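Local coordinates for probable transcriptional regulatory protein, Rv1404 (Mycobacterium tuberculosis, PDB 2NYX) that probably binds DNA and regulates transcription as a winged helix-turn-helix protein of the MarR family, at residues B[88-93]-B[104-109]; B[30-35]-B[118-123]; B[59-64]-B[98-103]. All blocks are in the same frame, centred on the assembly; numbering follows the deposited sequence.

In the fold
Interactions 1 and 3 hold the two sides of strand 102-105 in the small antiparallel sheet: interaction 1 pairs it with strand 89-92 and leads on into helix 107-128, while interaction 3 adds the short strand 60-61. Their centres are 12 Å apart, and they join directly where Leu92 O meets Leu102 N. Interaction 2, about 24 and 30 Å from them, centre to centre, joins helices 26-39 and 107-128, the latter shared with interaction 1. It is buried and rests on one arginine among serines at the subunit interface. Interaction 1 is partly buried and mostly backbone bonding with leucine packing; interaction 3 lies at the surface and adds an amide-carboxylate bond, a helix cap and a bridging water.

Interaction 1: B[88-93]-B[104-109]; sequences LIDRLP and ALTKRG
The carbonyl plane of Leu88 is approached from above by Thr106, whose N lies 54° out of that plane and donates to Leu88 O at 3.2 Å. At the carboxylate of Asp90, OD2 comes within 3.5 Å of Thr106 OG1, the two side chains crossing at about a right angle. Two residues further along the strand, beyond the non-hydrogen-bonded pair Ile89-Leu105, Asp90 and Ala104 exchange both backbone bonds, Asp90 N to Ala104 O at 2.9 Å and Ala104 N to Asp90 O at 3.0 Å. Ala104 O is also touched by CA of Ile89. This antiparallel hairpin, strands 89-92 and 102-105, is the wing of the winged helix-turn-helix, and its second strand runs through Thr106, the N-cap residue, into helix 107-128. Leu88 lies just before strand 89-92: with CG anti to its carbonyl carbon (chi1 -56°), its CD2 swings back to 3.5 Å from Arg108 CG. Gly109, having no side chain, brings its CA to 3.7 Å from Leu88 O. On the face carrying Asp90 and Ala104, Leu92 CD1 rests on Ala104 CB at 3.5 Å, with Pro59 touching both. Ile89 and Leu105 diverge from this pairing, and both reach Leu54 of helix 45-57.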
ATOM      1  N   LEU B  88      -7.790   6.165  17.904  1.00 26.62           N
ATOM      2  CA  LEU B  88      -6.973   5.010  17.531  1.00 26.53           C
ATOM      3  C   LEU B  88      -5.595   5.034  18.205  1.00 26.71           C
ATOM      4  O   LEU B  88      -4.909   4.011  18.280  1.00 26.30           O
ATOM      5  CB  LEU B  88      -6.865   4.904  16.000  1.00 26.39           C
ATOM      6  CG  LEU B  88      -8.206   4.831  15.247  1.00 25.83           C
ATOM      7  CD1 LEU B  88      -8.067   5.255  13.801  1.00 27.23           C
ATOM      8  CD2 LEU B  88      -8.808   3.460  15.320  1.00 25.39           C
ATOM      9  N   ILE B  89      -5.215   6.207  18.714  1.00 27.58           N
ATOM     10  CA  ILE B  89      -3.918   6.424  19.372  1.00 28.13           C
ATOM     11  C   ILE B  89      -4.063   7.274  20.643  1.00 28.63           C
ATOM     12  O   ILE B  89      -4.785   8.272  20.657  1.00 28.57           O
ATOM     13  CB  ILE B  89      -2.890   7.062  18.392  1.00 27.98           C
ATOM     14  CG1 ILE B  89      -2.483   6.048  17.326  1.00 28.22           C
ATOM     15  CG2 ILE B  89      -1.654   7.567  19.119  1.00 27.83           C
ATOM     16  CD1 ILE B  89      -1.617   6.615  16.231  1.00 30.17           C
ATOM     17  N   ASP B  90      -3.386   6.839  21.706  1.00 29.36           N
ATOM     18  CA  ASP B  90      -3.218   7.605  22.931  1.00 30.05           C
ATOM     19  C   ASP B  90      -1.816   8.212  23.001  1.00 30.35           C
ATOM     20  O   ASP B  90      -0.847   7.607  22.538  1.00 30.19           O
ATOM     21  CB  ASP B  90      -3.403   6.694  24.137  1.00 30.50           C
ATOM     22  CG  ASP B  90      -4.847   6.624  24.622  1.00 32.82           C
ATOM     23  OD1 ASP B  90      -5.613   7.605  24.437  1.00 35.05           O
ATOM     24  OD2 ASP B  90      -5.210   5.582  25.224  1.00 35.42           O
ATOM     25  N   ARG B  91      -1.706   9.409  23.571  1.00 30.92           N
ATOM     26  CA  ARG B  91      -0.395   9.976  23.893  1.00 31.65           C
ATOM     27  C   ARG B  91      -0.032   9.639  25.346  1.00 31.96           C
ATOM     28  O   ARG B  91      -0.825   9.874  26.251  1.00 31.87           O
ATOM     29  CB  ARG B  91      -0.378  11.490  23.658  1.00 31.87           C
ATOM     30  CG  ARG B  91      -0.963  11.950  22.322  1.00 33.37           C
ATOM     31  CD  ARG B  91      -0.122  11.516  21.108  1.00 35.82           C
ATOM     32  NE  ARG B  91       0.863  12.536  20.737  1.00 38.55           N
ATOM     33  CZ  ARG B  91       2.180  12.378  20.833  1.00 39.58           C
ATOM     34  NH1 ARG B  91       2.686  11.230  21.269  1.00 40.81           N
ATOM     35  NH2 ARG B  91       2.994  13.364  20.487  1.00 39.62           N
ATOM     36  N   LEU B  92       1.152   9.078  25.564  1.00 32.64           N
ATOM     37  CA  LEU B  92       1.561   8.644  26.898  1.00 33.87           C
ATOM     38  C   LEU B  92       2.813   9.374  27.394  1.00 34.83           C
ATOM     39  O   LEU B  92       3.651   9.759  26.585  1.00 34.92           O
ATOM     40  CB  LEU B  92       1.835   7.136  26.921  1.00 33.80           C
ATOM     41  CG  LEU B  92       0.920   6.120  26.238  1.00 33.89           C
ATOM     42  CD1 LEU B  92       1.611   4.773  26.253  1.00 34.16           C
ATOM     43  CD2 LEU B  92      -0.444   6.030  26.888  1.00 33.33           C
ATOM     44  N   PRO B  93       2.959   9.540  28.728  1.00 35.83           N
ATOM     45  CA  PRO B  93       4.150  10.184  29.281  1.00 36.65           C
ATOM     46  C   PRO B  93       5.402   9.360  29.008  1.00 37.51           C
ATOM     47  O   PRO B  93       5.339   8.130  28.997  1.00 38.12           O
ATOM     48  CB  PRO B  93       3.864  10.217  30.788  1.00 36.53           C
ATOM     49  CG  PRO B  93       2.397  10.082  30.907  1.00 36.29           C
ATOM     50  CD  PRO B  93       2.036   9.137  29.802  1.00 36.00           C
ATOM     51  N   ALA B 104       0.984   5.562  21.356  1.00 28.40           N
ATOM     52  CA  ALA B 104       0.665   4.144  21.516  1.00 28.41           C
ATOM     53  C   ALA B 104      -0.739   3.824  21.044  1.00 28.22           C
ATOM     54  O   ALA B 104      -1.594   4.707  20.968  1.00 28.19           O
ATOM     55  CB  ALA B 104       0.855   3.693  22.971  1.00 28.38           C
ATOM     56  N   LEU B 105      -0.966   2.553  20.729  1.00 28.07           N
ATOM     57  CA  LEU B 105      -2.272   2.110  20.275  1.00 28.04           C
ATOM     58  C   LEU B 105      -3.313   2.074  21.377  1.00 27.97           C
ATOM     59  O   LEU B 105      -3.037   1.784  22.535  1.00 28.20           O
ATOM     60  CB  LEU B 105      -2.199   0.732  19.615  1.00 28.12           C
ATOM     61  CG  LEU B 105      -1.685   0.644  18.180  1.00 28.32           C
ATOM     62  CD1 LEU B 105      -1.646  -0.804  17.738  1.00 26.77           C
ATOM     63  CD2 LEU B 105      -2.543   1.486  17.226  1.00 28.73           C
ATOM     64  N   THR B 106      -4.524   2.368  20.954  1.00 28.07           N
ATOM     65  CA  THR B 106      -5.727   2.242  21.721  1.00 27.83           C
ATOM     66  C   THR B 106      -6.337   0.869  21.418  1.00 27.76           C
ATOM     67  O   THR B 106      -5.972   0.235  20.432  1.00 27.78           O
ATOM     68  CB  THR B 106      -6.629   3.394  21.292  1.00 27.76           C
ATOM     69  OG1 THR B 106      -6.759   4.322  22.375  1.00 28.73           O
ATOM     70  CG2 THR B 106      -7.969   2.920  20.861  1.00 28.18           C
ATOM     71  N   LYS B 107      -7.245   0.394  22.266  1.00 28.05           N
ATOM     72  CA  LYS B 107      -7.903  -0.902  22.032  1.00 28.18           C
ATOM     73  C   LYS B 107      -8.515  -0.970  20.627  1.00 27.62           C
ATOM     74  O   LYS B 107      -8.315  -1.937  19.893  1.00 27.26           O
ATOM     75  CB  LYS B 107      -8.980  -1.171  23.083  1.00 28.11           C
ATOM     76  CG  LYS B 107      -9.128  -2.645  23.486  1.00 31.06           C
ATOM     77  CD  LYS B 107      -9.224  -3.613  22.287  1.00 34.66           C
ATOM     78  CE  LYS B 107      -8.637  -5.006  22.606  1.00 37.43           C
ATOM     79  NZ  LYS B 107      -7.156  -5.021  22.894  1.00 37.42           N
ATOM     80  N   ARG B 108      -9.264   0.072  20.283  1.00 27.49           N
ATOM     81  CA  ARG B 108      -9.894   0.233  18.989  1.00 27.24           C
ATOM     82  C   ARG B 108      -8.852   0.266  17.889  1.00 27.04           C
ATOM     83  O   ARG B 108      -9.057  -0.321  16.836  1.00 27.42           O
ATOM     84  CB  ARG B 108     -10.740   1.502  19.002  1.00 27.48           C
ATOM     85  CG  ARG B 108     -11.082   2.079  17.659  1.00 29.23           C
ATOM     86  CD  ARG B 108     -12.505   2.582  17.654  1.00 33.78           C
ATOM     87  NE  ARG B 108     -12.605   3.926  17.096  1.00 36.70           N
ATOM     88  CZ  ARG B 108     -13.303   4.915  17.649  1.00 39.11           C
ATOM     89  NH1 ARG B 108     -13.987   4.711  18.774  1.00 39.47           N
ATOM     90  NH2 ARG B 108     -13.332   6.110  17.062  1.00 40.28           N
ATOM     91  N   GLY B 109      -7.733   0.941  18.141  1.00 26.70           N
ATOM     92  CA  GLY B 109      -6.578   0.892  17.256  1.00 26.53           C
ATOM     93  C   GLY B 109      -6.127  -0.531  16.964  1.00 26.44           C
ATOM     94  O   GLY B 109      -5.916  -0.889  15.809  1.00 26.38           O
TER

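Interaction 2: B[30-35]-B[118-123]; sequences AISAHS and EHRRTE
Arg120 reaches from segment 118-123 of helix 107-128 across to Ser32 and Ser35 in segment 30-35 of helix 26-39, in the helical dimerisation region that MarR-family proteins build from their terminal helices. The two segments run roughly antiparallel, at 143°, with their axes 9.2 Å apart at closest approach. Arg120 NE donates to Ser35 OG at 2.9 Å, the oxygen lying in the guanidinium plane and the bond nearly straight at 160°. Ser32 covers one face of the same group: its CB sits over the centre, 3.5 Å from Arg120 CZ, and its CA packs against NE.

The aliphatic part of Arg120 is extended as far as CD, then turned about CG-CD (chi3 -54°), which brings NE to Ser35 OG. Arg120 CG packs against Ile31 CG2 at 4.0 Å. Ile31 CG2 also meets Glu123 CB at 4.0 Å, the two side chains crossing at about a right angle; the carboxylate of Glu123 itself pairs with Arg126. Phe48 of helix 45-57 touches Arg120 directly from within the chain. One layer out, Ser32 OG is bonded to Leu28 O.

The second subunit covers the far end of Arg120. Ser25 of that subunit is hydrogen-bonded to Arg120 NH1, Leu22 of it packs on the same side chain, and Arg121 forms salt bridges to its Asp15 and Asp19. The serine that receives NE is itself held in place, because Ser35 OG donates its own proton to Ser32 O at 2.8 Å.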
ATOM      1  N   ALA B  30      -3.291  -3.825  -4.218  1.00 23.79           N
ATOM      2  CA  ALA B  30      -4.707  -3.488  -4.320  1.00 23.54           C
ATOM      3  C   ALA B  30      -5.502  -4.233  -3.271  1.00 23.41           C
ATOM      4  O   ALA B  30      -6.435  -3.680  -2.712  1.00 23.62           O
ATOM      5  CB  ALA B  30      -5.244  -3.803  -5.709  1.00 23.64           C
ATOM      6  N   ILE B  31      -5.135  -5.491  -3.021  1.00 23.27           N
ATOM      7  CA  ILE B  31      -5.777  -6.315  -1.993  1.00 22.96           C
ATOM      8  C   ILE B  31      -5.520  -5.720  -0.611  1.00 22.68           C
ATOM      9  O   ILE B  31      -6.426  -5.641   0.220  1.00 22.24           O
ATOM     10  CB  ILE B  31      -5.289  -7.788  -2.025  1.00 23.21           C
ATOM     11  CG1 ILE B  31      -5.798  -8.515  -3.273  1.00 22.62           C
ATOM     12  CG2 ILE B  31      -5.754  -8.547  -0.772  1.00 24.13           C
ATOM     13  CD1 ILE B  31      -5.221  -9.927  -3.439  1.00 22.35           C
ATOM     14  N   SER B  32      -4.281  -5.308  -0.376  1.00 22.53           N
ATOM     15  CA  SER B  32      -3.922  -4.656   0.871  1.00 22.62           C
ATOM     16  C   SER B  32      -4.720  -3.371   1.060  1.00 22.77           C
ATOM     17  O   SER B  32      -5.312  -3.156   2.115  1.00 22.65           O
ATOM     18  CB  SER B  32      -2.428  -4.370   0.914  1.00 22.61           C
ATOM     19  OG  SER B  32      -1.682  -5.564   0.732  1.00 23.17           O
ATOM     20  N   ALA B  33      -4.755  -2.537   0.022  1.00 22.66           N
ATOM     21  CA  ALA B  33      -5.415  -1.244   0.092  1.00 22.51           C
ATOM     22  C   ALA B  33      -6.895  -1.427   0.330  1.00 22.76           C
ATOM     23  O   ALA B  33      -7.481  -0.714   1.130  1.00 23.61           O
ATOM     24  CB  ALA B  33      -5.173  -0.454  -1.168  1.00 22.32           C
ATOM     25  N   HIS B  34      -7.491  -2.396  -0.356  1.00 23.04           N
ATOM     26  CA  HIS B  34      -8.891  -2.714  -0.189  1.00 23.30           C
ATOM     27  C   HIS B  34      -9.205  -3.165   1.228  1.00 23.67           C
ATOM     28  O   HIS B  34     -10.240  -2.794   1.770  1.00 24.14           O
ATOM     29  CB  HIS B  34      -9.325  -3.793  -1.181  1.00 23.34           C
ATOM     30  CG  HIS B  34     -10.747  -4.235  -1.004  1.00 23.91           C
ATOM     31  ND1 HIS B  34     -11.085  -5.495  -0.556  1.00 23.94           N
ATOM     32  CD2 HIS B  34     -11.914  -3.576  -1.194  1.00 23.66           C
ATOM     33  CE1 HIS B  34     -12.400  -5.594  -0.486  1.00 24.16           C
ATOM     34  NE2 HIS B  34     -12.927  -4.443  -0.865  1.00 23.80           N
ATOM     35  N   SER B  35      -8.321  -3.960   1.822  1.00 24.03           N
ATOM     36  CA  SER B  35      -8.551  -4.496   3.165  1.00 24.68           C
ATOM     37  C   SER B  35      -8.586  -3.405   4.235  1.00 25.19           C
ATOM     38  O   SER B  35      -9.351  -3.490   5.189  1.00 25.26           O
ATOM     39  CB  SER B  35      -7.531  -5.590   3.516  1.00 24.32           C
ATOM     40  OG  SER B  35      -6.281  -5.050   3.894  1.00 23.83           O
ATOM     41  N   GLU B 118      -6.779  -9.739   9.365  1.00 27.21           N
ATOM     42  CA  GLU B 118      -7.497 -11.007   9.230  1.00 28.31           C
ATOM     43  C   GLU B 118      -8.247 -11.065   7.901  1.00 28.05           C
ATOM     44  O   GLU B 118      -8.262 -12.102   7.250  1.00 28.37           O
ATOM     45  CB  GLU B 118      -8.398 -11.311  10.451  1.00 28.52           C
ATOM     46  CG  GLU B 118      -9.898 -10.987  10.300  1.00 32.43           C
ATOM     47  CD  GLU B 118     -10.777 -12.214   9.984  1.00 36.65           C
ATOM     48  OE1 GLU B 118     -11.041 -12.490   8.783  1.00 38.14           O
ATOM     49  OE2 GLU B 118     -11.222 -12.898  10.943  1.00 38.09           O
ATOM     50  N   HIS B 119      -8.819  -9.937   7.484  1.00 28.10           N
ATOM     51  CA  HIS B 119      -9.552  -9.855   6.223  1.00 28.28           C
ATOM     52  C   HIS B 119      -8.666 -10.003   4.989  1.00 27.99           C
ATOM     53  O   HIS B 119      -9.062 -10.642   4.004  1.00 28.10           O
ATOM     54  CB  HIS B 119     -10.373  -8.568   6.151  1.00 28.62           C
ATOM     55  CG  HIS B 119     -11.609  -8.608   6.996  1.00 30.23           C
ATOM     56  ND1 HIS B 119     -11.728  -7.911   8.179  1.00 31.11           N
ATOM     57  CD2 HIS B 119     -12.772  -9.287   6.841  1.00 31.90           C
ATOM     58  CE1 HIS B 119     -12.914  -8.148   8.709  1.00 32.26           C
ATOM     59  NE2 HIS B 119     -13.568  -8.978   7.916  1.00 32.38           N
ATOM     60  N   ARG B 120      -7.472  -9.422   5.054  1.00 27.41           N
ATOM     61  CA  ARG B 120      -6.515  -9.536   3.978  1.00 27.25           C
ATOM     62  C   ARG B 120      -5.999 -10.971   3.880  1.00 27.63           C
ATOM     63  O   ARG B 120      -5.817 -11.500   2.775  1.00 27.75           O
ATOM     64  CB  ARG B 120      -5.359  -8.553   4.170  1.00 26.84           C
ATOM     65  CG  ARG B 120      -4.415  -8.450   2.972  1.00 26.16           C
ATOM     66  CD  ARG B 120      -3.208  -7.590   3.287  1.00 25.43           C
ATOM     67  NE  ARG B 120      -3.631  -6.282   3.776  1.00 26.68           N
ATOM     68  CZ  ARG B 120      -2.828  -5.359   4.291  1.00 26.78           C
ATOM     69  NH1 ARG B 120      -1.524  -5.571   4.395  1.00 26.60           N
ATOM     70  NH2 ARG B 120      -3.344  -4.210   4.697  1.00 26.65           N
ATOM     71  N   ARG B 121      -5.765 -11.603   5.029  1.00 27.69           N
ATOM     72  CA  ARG B 121      -5.325 -12.987   5.030  1.00 27.83           C
ATOM     73  C   ARG B 121      -6.359 -13.899   4.369  1.00 27.79           C
ATOM     74  O   ARG B 121      -5.990 -14.812   3.636  1.00 27.84           O
ATOM     75  CB  ARG B 121      -5.011 -13.478   6.441  1.00 28.14           C
ATOM     76  CG  ARG B 121      -4.141 -14.711   6.430  1.00 28.95           C
ATOM     77  CD  ARG B 121      -4.157 -15.468   7.730  1.00 30.80           C
ATOM     78  NE  ARG B 121      -3.249 -16.617   7.666  1.00 32.10           N
ATOM     79  CZ  ARG B 121      -3.583 -17.828   7.223  1.00 31.96           C
ATOM     80  NH1 ARG B 121      -4.813 -18.070   6.796  1.00 31.92           N
ATOM     81  NH2 ARG B 121      -2.683 -18.800   7.209  1.00 32.56           N
ATOM     82  N   THR B 122      -7.642 -13.643   4.619  1.00 27.80           N
ATOM     83  CA  THR B 122      -8.720 -14.435   4.025  1.00 28.15           C
ATOM     84  C   THR B 122      -8.730 -14.307   2.496  1.00 28.30           C
ATOM     85  O   THR B 122      -8.956 -15.295   1.798  1.00 28.46           O
ATOM     86  CB  THR B 122     -10.112 -14.084   4.626  1.00 28.13           C
ATOM     87  OG1 THR B 122     -10.049 -14.123   6.053  1.00 28.61           O
ATOM     88  CG2 THR B 122     -11.176 -15.074   4.180  1.00 28.69           C
ATOM     89  N   GLU B 123      -8.471 -13.103   1.982  1.00 28.63           N
ATOM     90  CA  GLU B 123      -8.365 -12.890   0.536  1.00 29.06           C
ATOM     91  C   GLU B 123      -7.120 -13.525  -0.057  1.00 28.88           C
ATOM     92  O   GLU B 123      -7.159 -14.014  -1.184  1.00 28.91           O
ATOM     93  CB  GLU B 123      -8.404 -11.404   0.154  1.00 29.13           C
ATOM     94  CG  GLU B 123      -9.711 -10.959  -0.538  1.00 32.20           C
ATOM     95  CD  GLU B 123      -9.993 -11.682  -1.880  1.00 34.35           C
ATOM     96  OE1 GLU B 123     -11.031 -12.374  -1.978  1.00 34.84           O
ATOM     97  OE2 GLU B 123      -9.191 -11.555  -2.834  1.00 34.66           O
TER

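Interaction 3: B[59-64]-B[98-103]; sequences PINLAT and RRELLA
Asn61 and Glu100 both place CG between the backbone N and the carbonyl carbon (chi1 73° and 82°), and Glu100 bends at chi2, which turns its carboxylate toward the amide of Asn61. Asn61 ND2 donates to Glu100 OE2 at 3.1 Å, reaching it from above the carboxylate plane; the two flat groups are turned 44° against each other. Behind this bond Asn61 CB packs on Glu100 CG at 3.8 Å. Arg98 NE, in the same segment as Glu100, makes a long salt bridge to Glu100 OE2.

The other end of the amide works as an N-cap. Asn61 OD1 accepts from Thr64 N at 3.0 Å and from Thr64 OG1 at 2.7 Å, the two donors coming from opposite faces of its plane, which fixes the amide's rotation at the start of helix 62-69. In the winged helix-turn-helix fold this helix leads the DNA-binding motif, and the contact ties its entrance to the wing. Here Ile60 and Ala103 form an antiparallel hydrogen-bonded pair, with Ala103 N to Ile60 O short at 2.8 Å and Ile60 N to Ala103 O longer at 3.3 Å. Pro59 CA also touches Ala103 O, and Leu102 touches Asn61 CB with CD1 and Pro59 CB with CD2. Where the strands part, one water accepts from Leu62 N and donates to Leu101 O, at 2.9 Å from each.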
ATOM      1  N   PRO B  59       4.919   1.573  22.440  1.00 26.14           N
ATOM      2  CA  PRO B  59       4.950   3.023  22.511  1.00 25.70           C
ATOM      3  C   PRO B  59       6.319   3.558  22.126  1.00 25.20           C
ATOM      4  O   PRO B  59       7.335   3.063  22.613  1.00 24.91           O
ATOM      5  CB  PRO B  59       4.629   3.313  23.985  1.00 25.49           C
ATOM      6  CG  PRO B  59       4.015   2.049  24.487  1.00 26.02           C
ATOM      7  CD  PRO B  59       4.773   0.986  23.775  1.00 25.98           C
ATOM      8  N   ILE B  60       6.316   4.535  21.221  1.00 24.82           N
ATOM      9  CA  ILE B  60       7.514   5.230  20.748  1.00 24.70           C
ATOM     10  C   ILE B  60       7.195   6.701  20.525  1.00 24.73           C
ATOM     11  O   ILE B  60       6.026   7.074  20.359  1.00 24.65           O
ATOM     12  CB  ILE B  60       8.044   4.673  19.420  1.00 24.60           C
ATOM     13  CG1 ILE B  60       6.929   4.625  18.364  1.00 25.15           C
ATOM     14  CG2 ILE B  60       8.725   3.345  19.630  1.00 24.87           C
ATOM     15  CD1 ILE B  60       7.402   4.265  16.957  1.00 24.98           C
ATOM     16  N   ASN B  61       8.237   7.531  20.513  1.00 24.46           N
ATOM     17  CA  ASN B  61       8.069   8.962  20.333  1.00 24.16           C
ATOM     18  C   ASN B  61       7.930   9.325  18.858  1.00 24.09           C
ATOM     19  O   ASN B  61       8.110   8.472  17.992  1.00 24.21           O
ATOM     20  CB  ASN B  61       9.197   9.741  21.031  1.00 24.29           C
ATOM     21  CG  ASN B  61      10.532   9.634  20.323  1.00 24.15           C
ATOM     22  OD1 ASN B  61      10.697   8.893  19.353  1.00 24.40           O
ATOM     23  ND2 ASN B  61      11.493  10.400  20.803  1.00 24.61           N
ATOM     24  N   LEU B  62       7.587  10.578  18.579  1.00 24.09           N
ATOM     25  CA  LEU B  62       7.386  11.040  17.209  1.00 24.33           C
ATOM     26  C   LEU B  62       8.606  10.909  16.298  1.00 23.90           C
ATOM     27  O   LEU B  62       8.460  10.529  15.142  1.00 23.96           O
ATOM     28  CB  LEU B  62       6.848  12.473  17.187  1.00 24.34           C
ATOM     29  CG  LEU B  62       5.341  12.673  16.968  1.00 25.38           C
ATOM     30  CD1 LEU B  62       4.467  11.598  17.675  1.00 25.90           C
ATOM     31  CD2 LEU B  62       4.927  14.099  17.398  1.00 25.01           C
ATOM     32  N   ALA B  63       9.798  11.198  16.812  1.00 23.58           N
ATOM     33  CA  ALA B  63      11.016  11.097  15.997  1.00 23.67           C
ATOM     34  C   ALA B  63      11.238   9.675  15.494  1.00 23.62           C
ATOM     35  O   ALA B  63      11.611   9.473  14.334  1.00 23.51           O
ATOM     36  CB  ALA B  63      12.252  11.606  16.765  1.00 23.55           C
ATOM     37  N   THR B  64      11.003   8.701  16.371  1.00 23.68           N
ATOM     38  CA  THR B  64      11.168   7.297  16.034  1.00 23.65           C
ATOM     39  C   THR B  64      10.078   6.875  15.057  1.00 24.09           C
ATOM     40  O   THR B  64      10.344   6.120  14.124  1.00 24.33           O
ATOM     41  CB  THR B  64      11.147   6.396  17.297  1.00 24.00           C
ATOM     42  OG1 THR B  64      12.139   6.846  18.237  1.00 22.78           O
ATOM     43  CG2 THR B  64      11.404   4.923  16.936  1.00 23.55           C
ATOM     44  N   ARG B  98      12.127  13.712  29.863  1.00 41.54           N
ATOM     45  CA  ARG B  98      11.335  14.125  28.685  1.00 41.26           C
ATOM     46  C   ARG B  98       9.847  14.230  29.030  1.00 40.89           C
ATOM     47  O   ARG B  98       9.282  13.259  29.527  1.00 41.17           O
ATOM     48  CB  ARG B  98      11.558  13.138  27.542  1.00 41.54           C
ATOM     49  CG  ARG B  98      13.024  12.952  27.163  1.00 42.91           C
ATOM     50  CD  ARG B  98      13.279  11.542  26.649  1.00 45.39           C
ATOM     51  NE  ARG B  98      14.618  11.352  26.086  1.00 47.28           N
ATOM     52  CZ  ARG B  98      15.741  11.258  26.800  1.00 47.73           C
ATOM     53  NH1 ARG B  98      15.711  11.350  28.127  1.00 47.95           N
ATOM     54  NH2 ARG B  98      16.901  11.081  26.180  1.00 47.62           N
ATOM     55  N   ARG B  99       9.153  15.335  28.744  1.00 40.24           N
ATOM     56  CA  ARG B  99       9.366  16.330  27.679  1.00 39.46           C
ATOM     57  C   ARG B  99       8.627  15.917  26.410  1.00 39.07           C
ATOM     58  O   ARG B  99       7.538  16.434  26.151  1.00 39.47           O
ATOM     59  CB  ARG B  99      10.813  16.783  27.425  1.00 39.40           C
ATOM     60  CG  ARG B  99      10.842  18.204  26.843  1.00 38.78           C
ATOM     61  CD  ARG B  99      12.203  18.861  26.900  1.00 37.71           C
ATOM     62  NE  ARG B  99      13.000  18.546  25.721  1.00 36.90           N
ATOM     63  CZ  ARG B  99      14.226  19.007  25.489  1.00 35.94           C
ATOM     64  NH1 ARG B  99      14.817  19.820  26.356  1.00 34.48           N
ATOM     65  NH2 ARG B  99      14.860  18.645  24.380  1.00 35.72           N
ATOM     66  N   GLU B 100       9.167  14.979  25.636  1.00 38.18           N
ATOM     67  CA  GLU B 100       8.372  14.447  24.518  1.00 37.57           C
ATOM     68  C   GLU B 100       7.376  13.383  24.997  1.00 36.42           C
ATOM     69  O   GLU B 100       7.676  12.585  25.882  1.00 36.13           O
ATOM     70  CB  GLU B 100       9.230  13.950  23.332  1.00 37.72           C
ATOM     71  CG  GLU B 100       9.811  12.536  23.461  1.00 39.05           C
ATOM     72  CD  GLU B 100      11.298  12.512  23.816  1.00 41.43           C
ATOM     73  OE1 GLU B 100      11.850  13.556  24.246  1.00 42.22           O
ATOM     74  OE2 GLU B 100      11.920  11.435  23.654  1.00 41.95           O
ATOM     75  N   LEU B 101       6.179  13.412  24.423  1.00 35.23           N
ATOM     76  CA  LEU B 101       5.173  12.398  24.680  1.00 34.07           C
ATOM     77  C   LEU B 101       5.351  11.202  23.744  1.00 33.27           C
ATOM     78  O   LEU B 101       5.853  11.340  22.623  1.00 33.05           O
ATOM     79  CB  LEU B 101       3.768  12.998  24.554  1.00 34.00           C
ATOM     80  CG  LEU B 101       3.060  13.468  25.837  1.00 34.10           C
ATOM     81  CD1 LEU B 101       4.003  14.077  26.870  1.00 34.63           C
ATOM     82  CD2 LEU B 101       1.943  14.438  25.494  1.00 34.36           C
ATOM     83  N   LEU B 102       4.961  10.026  24.228  1.00 32.27           N
ATOM     84  CA  LEU B 102       4.992   8.803  23.437  1.00 31.46           C
ATOM     85  C   LEU B 102       3.651   8.564  22.753  1.00 30.76           C
ATOM     86  O   LEU B 102       2.628   9.020  23.228  1.00 31.06           O
ATOM     87  CB  LEU B 102       5.361   7.612  24.325  1.00 31.30           C
ATOM     88  CG  LEU B 102       6.801   7.098  24.317  1.00 31.10           C
ATOM     89  CD1 LEU B 102       7.818   8.214  24.293  1.00 31.32           C
ATOM     90  CD2 LEU B 102       7.041   6.189  25.509  1.00 31.44           C
ATOM     91  N   ALA B 103       3.670   7.867  21.624  1.00 30.18           N
ATOM     92  CA  ALA B 103       2.445   7.459  20.930  1.00 29.39           C
ATOM     93  C   ALA B 103       2.217   5.956  21.080  1.00 28.80           C
ATOM     94  O   ALA B 103       3.139   5.163  20.931  1.00 28.75           O
ATOM     95  CB  ALA B 103       2.525   7.831  19.455  1.00 29.33           C
TER
HETATM   96  O   HOH W   1       7.577  12.586  20.718  1.00 25.93           O